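Local coordinates for Lin1840 protein (Listeria innocua serovar 6a, PDB 4ZOC) that probably hydrolyses terminal, non-reducing beta-D-glucosyl residues with release of glucose, as a family 3 glycoside hydrolase with a part in beta-1,2-glucan metabolism, at residues I636-D648 with V657-Q669. The protein carries 2 engineered substitutions. Numbering follows the deposited sequence.
With MG (magnesium ion), chain D.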
ATOM      1  N   ILE A 636     -29.806  23.103 -23.126  1.00 21.41           N
ATOM      2  CA  ILE A 636     -28.653  23.846 -22.575  1.00 17.63           C
ATOM      3  C   ILE A 636     -27.372  23.315 -23.279  1.00 13.64           C
ATOM      4  O   ILE A 636     -27.166  22.139 -23.297  1.00 12.65           O
ATOM      5  CB  ILE A 636     -28.578  23.626 -21.061  1.00 21.06           C
ATOM      6  CG1 ILE A 636     -29.832  24.246 -20.359  1.00 26.36           C
ATOM      7  CG2 ILE A 636     -27.335  24.255 -20.489  1.00 18.31           C
ATOM      8  CD1 ILE A 636     -30.190  23.522 -19.075  1.00 29.20           C
ATOM      9  N   ALA A 637     -26.571  24.185 -23.895  1.00 12.33           N
ATOM     10  CA  ALA A 637     -25.321  23.807 -24.555  1.00 13.73           C
ATOM     11  C   ALA A 637     -24.359  23.257 -23.494  1.00 14.95           C
ATOM     12  O   ALA A 637     -24.361  23.736 -22.344  1.00 11.19           O
ATOM     13  CB  ALA A 637     -24.693  25.012 -25.223  1.00 18.54           C
ATOM     14  N   GLY A 638     -23.586  22.243 -23.858  1.00 12.34           N
ATOM     15  CA  GLY A 638     -22.641  21.699 -22.910  1.00 11.85           C
ATOM     16  C   GLY A 638     -21.690  20.786 -23.559  1.00 12.20           C
ATOM     17  O   GLY A 638     -21.821  20.493 -24.762  1.00 14.40           O
ATOM     18  N   LYS A 639     -20.693  20.372 -22.783  1.00 10.68           N
ATOM     19  CA  LYS A 639     -19.704  19.420 -23.197  1.00 12.26           C
ATOM     20  C   LYS A 639     -19.793  18.103 -22.404  1.00  9.54           C
ATOM     21  O   LYS A 639     -20.034  18.073 -21.201  1.00 11.32           O
ATOM     22  CB  LYS A 639     -18.298  20.037 -22.997  1.00 13.11           C
ATOM     23  CG  LYS A 639     -18.015  21.189 -23.939  1.00 12.28           C
ATOM     24  CD  LYS A 639     -16.897  22.053 -23.445  1.00 14.74           C
ATOM     25  CE  LYS A 639     -16.764  23.287 -24.303  1.00 17.63           C
ATOM     26  NZ  LYS A 639     -15.500  23.887 -23.863  1.00 28.89           N
ATOM     27  N   GLU A 640     -19.581  17.002 -23.098  1.00 10.08           N
ATOM     28  CA  GLU A 640     -19.577  15.691 -22.502  1.00  9.91           C
ATOM     29  C   GLU A 640     -18.235  15.051 -22.854  1.00 10.87           C
ATOM     30  O   GLU A 640     -17.640  15.319 -23.921  1.00 14.32           O
ATOM     31  CB  GLU A 640     -20.723  14.836 -23.105  1.00 10.60           C
ATOM     32  CG  GLU A 640     -20.851  13.415 -22.543  1.00 11.52           C
ATOM     33  CD  GLU A 640     -21.028  13.382 -21.023  1.00 12.78           C
ATOM     34  OE1 GLU A 640     -22.146  13.225 -20.475  1.00 13.46           O
ATOM     35  OE2 GLU A 640     -19.985  13.540 -20.339  1.00 11.77           O
ATOM     36  N   VAL A 641     -17.744  14.187 -21.976  1.00 11.98           N
ATOM     37  CA  VAL A 641     -16.466  13.443 -22.213  1.00 10.53           C
ATOM     38  C   VAL A 641     -16.822  12.026 -22.527  1.00 10.17           C
ATOM     39  O   VAL A 641     -17.148  11.232 -21.628  1.00 11.02           O
ATOM     40  CB  VAL A 641     -15.446  13.561 -21.021  1.00 10.51           C
ATOM     41  CG1 VAL A 641     -14.144  12.789 -21.319  1.00 10.72           C
ATOM     42  CG2 VAL A 641     -15.136  14.992 -20.770  1.00 11.98           C
ATOM     43  N   ILE A 642     -16.719  11.685 -23.830  1.00 10.43           N
ATOM     44  CA  ILE A 642     -16.913  10.281 -24.269  1.00 11.27           C
ATOM     45  C   ILE A 642     -15.626   9.538 -23.895  1.00 10.19           C
ATOM     46  O   ILE A 642     -14.537  10.027 -24.192  1.00 11.28           O
ATOM     47  CB  ILE A 642     -17.149  10.155 -25.762  1.00 11.07           C
ATOM     48  CG1 ILE A 642     -18.385  10.988 -26.162  1.00 14.46           C
ATOM     49  CG2 ILE A 642     -17.176   8.701 -26.152  1.00 12.40           C
ATOM     50  CD1 ILE A 642     -18.630  11.192 -27.669  1.00 16.59           C
ATOM     51  N   GLN A 643     -15.771   8.411 -23.203  1.00  9.60           N
ATOM     52  CA  GLN A 643     -14.666   7.551 -22.742  1.00  8.80           C
ATOM     53  C   GLN A 643     -14.808   6.164 -23.327  1.00  9.28           C
ATOM     54  O   GLN A 643     -15.908   5.603 -23.291  1.00 10.69           O
ATOM     55  CB  GLN A 643     -14.647   7.463 -21.205  1.00  9.23           C
ATOM     56  CG  GLN A 643     -14.526   8.845 -20.573  1.00  9.34           C
ATOM     57  CD  GLN A 643     -15.064   8.963 -19.199  1.00  9.31           C
ATOM     58  OE1 GLN A 643     -14.838   8.120 -18.336  1.00 10.76           O
ATOM     59  NE2 GLN A 643     -15.738  10.037 -18.959  1.00 12.05           N
ATOM     60  N   VAL A 644     -13.684   5.611 -23.776  1.00  9.13           N
ATOM     61  CA  VAL A 644     -13.650   4.210 -24.253  1.00  9.18           C
ATOM     62  C   VAL A 644     -12.640   3.433 -23.439  1.00  7.80           C
ATOM     63  O   VAL A 644     -11.454   3.794 -23.373  1.00  8.94           O
ATOM     64  CB  VAL A 644     -13.320   4.128 -25.746  1.00  9.74           C
ATOM     65  CG1 VAL A 644     -13.334   2.693 -26.212  1.00 11.60           C
ATOM     66  CG2 VAL A 644     -14.246   5.021 -26.552  1.00 12.09           C
ATOM     67  N   TYR A 645     -13.133   2.314 -22.878  1.00  8.02           N
ATOM     68  CA  TYR A 645     -12.357   1.394 -22.107  1.00  7.24           C
ATOM     69  C   TYR A 645     -12.267   0.009 -22.757  1.00  7.92           C
ATOM     70  O   TYR A 645     -13.185  -0.466 -23.473  1.00  9.59           O
ATOM     71  CB  TYR A 645     -12.968   1.281 -20.704  1.00  6.52           C
ATOM     72  CG  TYR A 645     -13.078   2.553 -19.905  1.00  5.08           C
ATOM     73  CD1 TYR A 645     -14.160   3.381 -20.062  1.00  7.38           C
ATOM     74  CD2 TYR A 645     -12.163   2.842 -18.915  1.00  6.02           C
ATOM     75  CE1 TYR A 645     -14.312   4.544 -19.314  1.00  8.09           C
ATOM     76  CE2 TYR A 645     -12.236   4.036 -18.188  1.00  6.50           C
ATOM     77  CZ  TYR A 645     -13.304   4.858 -18.379  1.00  8.04           C
ATOM     78  OH  TYR A 645     -13.440   6.000 -17.673  1.00  8.14           O
ATOM     79  N   LEU A 646     -11.147  -0.610 -22.561  1.00  8.87           N
ATOM     80  CA  LEU A 646     -10.941  -1.977 -22.936  1.00  9.96           C
ATOM     81  C   LEU A 646     -10.640  -2.917 -21.698  1.00  9.02           C
ATOM     82  O   LEU A 646      -9.946  -2.520 -20.710  1.00 11.52           O
ATOM     83  CB  LEU A 646      -9.777  -2.017 -23.867  1.00 13.47           C
ATOM     84  CG  LEU A 646      -9.799  -2.993 -25.026  1.00 16.52           C
ATOM     85  CD1 LEU A 646     -11.112  -2.819 -25.846  1.00 14.51           C
ATOM     86  CD2 LEU A 646      -8.536  -2.697 -25.817  1.00 13.67           C
ATOM     87  N   GLN A 647     -11.196  -4.128 -21.733  1.00  8.84           N
ATOM     88  CA  GLN A 647     -10.891  -5.170 -20.858  1.00  9.22           C
ATOM     89  C   GLN A 647     -10.388  -6.425 -21.609  1.00  9.78           C
ATOM     90  O   GLN A 647     -11.017  -6.857 -22.572  1.00 12.14           O
ATOM     91  CB  GLN A 647     -12.089  -5.574 -20.032  1.00 10.07           C
ATOM     92  CG  GLN A 647     -11.810  -6.725 -19.062  1.00 10.42           C
ATOM     93  CD  GLN A 647     -13.042  -7.219 -18.310  1.00 12.10           C
ATOM     94  OE1 GLN A 647     -14.175  -6.979 -18.697  1.00 14.59           O
ATOM     95  NE2 GLN A 647     -12.806  -7.889 -17.183  1.00 14.35           N
ATOM     96  N   ASP A 648      -9.282  -7.012 -21.130  1.00  9.01           N
ATOM     97  CA  ASP A 648      -8.773  -8.297 -21.532  1.00  7.99           C
ATOM     98  C   ASP A 648      -9.328  -9.343 -20.557  1.00  9.38           C
ATOM     99  O   ASP A 648      -8.869  -9.426 -19.427  1.00  9.34           O
ATOM    100  CB  ASP A 648      -7.252  -8.255 -21.564  1.00  9.77           C
ATOM    101  CG  ASP A 648      -6.619  -9.435 -22.254  1.00 10.18           C
ATOM    102  OD1 ASP A 648      -7.312 -10.449 -22.579  1.00 10.13           O
ATOM    103  OD2 ASP A 648      -5.378  -9.338 -22.455  1.00 12.76           O
ATOM    104  N   VAL A 657     -10.014  -4.762 -14.722  1.00 10.63           N
ATOM    105  CA  VAL A 657     -11.379  -4.927 -15.186  1.00 10.83           C
ATOM    106  C   VAL A 657     -11.757  -3.952 -16.301  1.00 11.59           C
ATOM    107  O   VAL A 657     -12.683  -4.211 -17.100  1.00 11.55           O
ATOM    108  CB  VAL A 657     -12.388  -4.867 -14.046  1.00 10.01           C
ATOM    109  CG1 VAL A 657     -12.149  -6.044 -13.107  1.00 11.26           C
ATOM    110  CG2 VAL A 657     -12.368  -3.536 -13.296  1.00  9.70           C
ATOM    111  N   LYS A 658     -11.054  -2.834 -16.338  1.00 11.77           N
ATOM    112  CA  LYS A 658     -11.153  -1.863 -17.445  1.00 10.29           C
ATOM    113  C   LYS A 658      -9.864  -1.021 -17.470  1.00  9.49           C
ATOM    114  O   LYS A 658      -9.275  -0.727 -16.425  1.00  8.48           O
ATOM    115  CB  LYS A 658     -12.236  -0.746 -17.150  1.00 13.34           C
ATOM    116  CG  LYS A 658     -13.604  -1.153 -17.118  1.00 17.46           C
ATOM    117  CD  LYS A 658     -14.442   0.063 -16.827  1.00 17.19           C
ATOM    118  CE  LYS A 658     -15.914  -0.235 -16.931  1.00 23.10           C
ATOM    119  NZ  LYS A 658     -16.545  -1.443 -16.378  1.00 25.70           N
ATOM    120  N   GLU A 659      -9.528  -0.543 -18.677  1.00  8.59           N
ATOM    121  CA  GLU A 659      -8.517   0.462 -18.810  1.00  7.95           C
ATOM    122  C   GLU A 659      -8.982   1.489 -19.811  1.00  8.02           C
ATOM    123  O   GLU A 659      -9.448   1.091 -20.913  1.00  7.01           O
ATOM    124  CB  GLU A 659      -7.211  -0.156 -19.294  1.00  8.07           C
ATOM    125  CG  GLU A 659      -6.547  -1.154 -18.377  1.00  9.55           C
ATOM    126  CD  GLU A 659      -5.261  -1.720 -19.004  1.00 13.33           C
ATOM    127  OE1 GLU A 659      -5.222  -2.157 -20.156  1.00 11.88           O
ATOM    128  OE2 GLU A 659      -4.255  -1.683 -18.339  1.00 16.27           O
ATOM    129  N   LEU A 660      -8.813   2.777 -19.517  1.00  6.97           N
ATOM    130  CA  LEU A 660      -9.138   3.791 -20.483  1.00  8.14           C
ATOM    131  C   LEU A 660      -8.171   3.752 -21.661  1.00 10.06           C
ATOM    132  O   LEU A 660      -6.944   3.697 -21.441  1.00 10.17           O
ATOM    133  CB  LEU A 660      -9.040   5.216 -19.883  1.00  9.04           C
ATOM    134  CG  LEU A 660      -9.566   6.384 -20.676  1.00  8.42           C
ATOM    135  CD1 LEU A 660     -11.093   6.353 -20.794  1.00  9.43           C
ATOM    136  CD2 LEU A 660      -9.039   7.679 -20.033  1.00  8.32           C
ATOM    137  N   LYS A 661      -8.711   3.775 -22.891  1.00  8.42           N
ATOM    138  CA  LYS A 661      -7.877   3.709 -24.079  1.00  8.62           C
ATOM    139  C   LYS A 661      -8.223   4.775 -25.123  1.00  9.63           C
ATOM    140  O   LYS A 661      -7.489   4.879 -26.119  1.00 10.37           O
ATOM    141  CB  LYS A 661      -8.001   2.335 -24.734  1.00  8.50           C
ATOM    142  CG  LYS A 661      -7.527   1.154 -23.911  1.00  8.62           C
ATOM    143  CD  LYS A 661      -6.117   1.160 -23.585  1.00 11.23           C
ATOM    144  CE  LYS A 661      -5.774  -0.147 -22.846  1.00 13.96           C
ATOM    145  NZ  LYS A 661      -4.349  -0.017 -22.484  1.00 12.99           N
ATOM    146  N   ALA A 662      -9.266   5.597 -24.879  1.00 10.54           N
ATOM    147  CA  ALA A 662      -9.576   6.706 -25.710  1.00 10.33           C
ATOM    148  C   ALA A 662     -10.516   7.605 -24.980  1.00 10.23           C
ATOM    149  O   ALA A 662     -11.311   7.177 -24.149  1.00 10.94           O
ATOM    150  CB  ALA A 662     -10.184   6.271 -27.088  1.00 11.17           C
ATOM    151  N   PHE A 663     -10.423   8.876 -25.298  1.00  8.77           N
ATOM    152  CA  PHE A 663     -11.389   9.866 -24.774  1.00  9.48           C
ATOM    153  C   PHE A 663     -11.429  11.091 -25.682  1.00  9.53           C
ATOM    154  O   PHE A 663     -10.404  11.426 -26.309  1.00 10.74           O
ATOM    155  CB  PHE A 663     -11.017  10.272 -23.326  1.00  9.51           C
ATOM    156  CG  PHE A 663      -9.689  10.992 -23.214  1.00  7.53           C
ATOM    157  CD1 PHE A 663      -8.537  10.296 -23.029  1.00  7.49           C
ATOM    158  CD2 PHE A 663      -9.627  12.380 -23.295  1.00  8.02           C
ATOM    159  CE1 PHE A 663      -7.354  10.952 -22.899  1.00  7.74           C
ATOM    160  CE2 PHE A 663      -8.414  13.028 -23.168  1.00  8.96           C
ATOM    161  CZ  PHE A 663      -7.261  12.317 -22.977  1.00  7.89           C
ATOM    162  N   GLU A 664     -12.578  11.761 -25.753  1.00 10.31           N
ATOM    163  CA  GLU A 664     -12.740  13.023 -26.478  1.00 11.73           C
ATOM    164  C   GLU A 664     -13.865  13.802 -25.818  1.00  9.23           C
ATOM    165  O   GLU A 664     -14.958  13.280 -25.486  1.00 12.48           O
ATOM    166  CB  GLU A 664     -13.128  12.836 -27.984  1.00 15.27           C
ATOM    167  CG  GLU A 664     -13.208  14.163 -28.700  1.00 20.48           C
ATOM    168  CD  GLU A 664     -13.446  14.110 -30.192  1.00 29.69           C
ATOM    169  OE1 GLU A 664     -13.098  13.100 -30.845  1.00 38.36           O
ATOM    170  OE2 GLU A 664     -13.979  15.119 -30.732  1.00 41.89           O
ATOM    171  N   LYS A 665     -13.591  15.038 -25.571  1.00  9.68           N
ATOM    172  CA  LYS A 665     -14.565  15.952 -25.016  1.00 10.08           C
ATOM    173  C   LYS A 665     -15.299  16.659 -26.163  1.00 12.61           C
ATOM    174  O   LYS A 665     -14.671  17.230 -27.052  1.00 13.95           O
ATOM    175  CB  LYS A 665     -13.892  16.978 -24.107  1.00 10.17           C
ATOM    176  CG  LYS A 665     -14.844  17.832 -23.339  1.00  9.91           C
ATOM    177  CD  LYS A 665     -14.002  18.601 -22.317  1.00 13.29           C
ATOM    178  CE  LYS A 665     -14.710  18.836 -21.073  1.00 10.90           C
ATOM    179  NZ  LYS A 665     -13.854  19.584 -20.117  1.00 10.63           N
ATOM    180  N   VAL A 666     -16.619  16.582 -26.141  1.00 11.96           N
ATOM    181  CA  VAL A 666     -17.407  16.979 -27.330  1.00 11.35           C
ATOM    182  C   VAL A 666     -18.350  18.084 -26.912  1.00 11.79           C
ATOM    183  O   VAL A 666     -19.079  17.928 -25.990  1.00 11.67           O
ATOM    184  CB  VAL A 666     -18.194  15.782 -27.940  1.00 14.55           C
ATOM    185  CG1 VAL A 666     -18.864  16.174 -29.233  1.00 14.78           C
ATOM    186  CG2 VAL A 666     -17.293  14.587 -28.251  1.00 13.71           C
ATOM    187  N   ALA A 667     -18.264  19.227 -27.584  1.00 11.59           N
ATOM    188  CA  ALA A 667     -19.117  20.382 -27.355  1.00 13.04           C
ATOM    189  C   ALA A 667     -20.369  20.344 -28.273  1.00 14.40           C
ATOM    190  O   ALA A 667     -20.266  20.049 -29.479  1.00 13.44           O
ATOM    191  CB  ALA A 667     -18.324  21.630 -27.643  1.00 11.27           C
ATOM    192  N   LEU A 668     -21.533  20.530 -27.677  1.00 14.31           N
ATOM    193  CA  LEU A 668     -22.780  20.393 -28.409  1.00 17.64           C
ATOM    194  C   LEU A 668     -23.763  21.447 -27.979  1.00 19.72           C
ATOM    195  O   LEU A 668     -24.050  21.573 -26.791  1.00 15.67           O
ATOM    196  CB  LEU A 668     -23.420  19.039 -28.123  1.00 15.95           C
ATOM    197  CG  LEU A 668     -22.626  17.841 -28.579  1.00 16.77           C
ATOM    198  CD1 LEU A 668     -23.111  16.618 -27.859  1.00 15.51           C
ATOM    199  CD2 LEU A 668     -22.649  17.611 -30.088  1.00 16.82           C
ATOM    200  N   GLN A 669     -24.313  22.175 -28.944  1.00 22.16           N
ATOM    201  CA  GLN A 669     -25.406  23.062 -28.643  1.00 21.19           C
ATOM    202  C   GLN A 669     -26.621  22.259 -28.283  1.00 16.62           C
ATOM    203  O   GLN A 669     -26.692  21.037 -28.510  1.00 15.49           O
ATOM    204  CB  GLN A 669     -25.672  23.945 -29.864  1.00 22.62           C
ATOM    205  CG  GLN A 669     -24.544  24.913 -30.136  1.00 25.64           C
ATOM    206  CD  GLN A 669     -24.442  25.993 -29.063  1.00 28.13           C
ATOM    207  OE1 GLN A 669     -25.397  26.699 -28.811  1.00 29.90           O
ATOM    208  NE2 GLN A 669     -23.282  26.094 -28.410  1.00 30.95           N
TER
HETATM  209 MG    MG D 802      -6.892 -12.227 -23.384  1.00 11.45          MG
HETATM  210  O   HOH W   1      -7.375  -3.472 -20.935  1.00  9.78           O
HETATM  211  O   HOH W   2      -4.822 -11.846 -23.233  1.00  8.75           O
HETATM  212  O   HOH W   3      -6.835 -11.570 -25.292  1.00  8.72           O
HETATM  213  O   HOH W   4      -8.964 -12.541 -23.399  1.00 11.36           O
HETATM  214  O   HOH W   5      -6.515 -14.235 -24.040  1.00 11.25           O
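Strands 638-648 and 659-668 form a long antiparallel beta hairpin in the fibronectin type III-like domain, with strand 659-668 at the edge of its sheet within this chain, and a classic beta bulge interrupts their pairing. Opposite Val644 stand two residues, Lys661 and Ala662; Val644 O accepts from Lys661 N at 2.8 Å, nearly straight, and from Ala662 N at 3.2 Å and a more bent angle. Beyond the bulge Tyr645 pairs with Leu660. CG of Leu660 stands anti to its backbone N (chi1 -170°), which brings CD1 over one face of the Tyr645 ring, 3.8 Å from the centroid, a CH-pi contact; Lys658 CD lies over the opposite face. A phenol suits this place because its ring packs while its hydroxyl donates to Gln643 OE1 at 2.6 Å, in the carbonyl plane. Gln643 NE2 in turn donates to Val641 O, so the amide is gripped at both ends. Further along this face the aliphatic part of Lys665 crosses Val641, CG to CG2 3.8 Å, and its ammonium group reaches Glu373, which also pairs with Lys639, probably easing the repulsion between the two lysines. On the other face apolar side chains pack together: Ile642 CD1 meets Val666 CG2 at 3.7 Å, both against Ile630 of strand 624-632, while small Ala662 lies beside Val644. Where strand 638-648 ends, Asp648 OD1 binds magnesium at 2.0 Å, with Thr650 O and four waters completing six ligands. An antiparallel hairpin with one face packed against a second layer of strands is characteristic of the beta-sandwich of fibronectin type III-like domains.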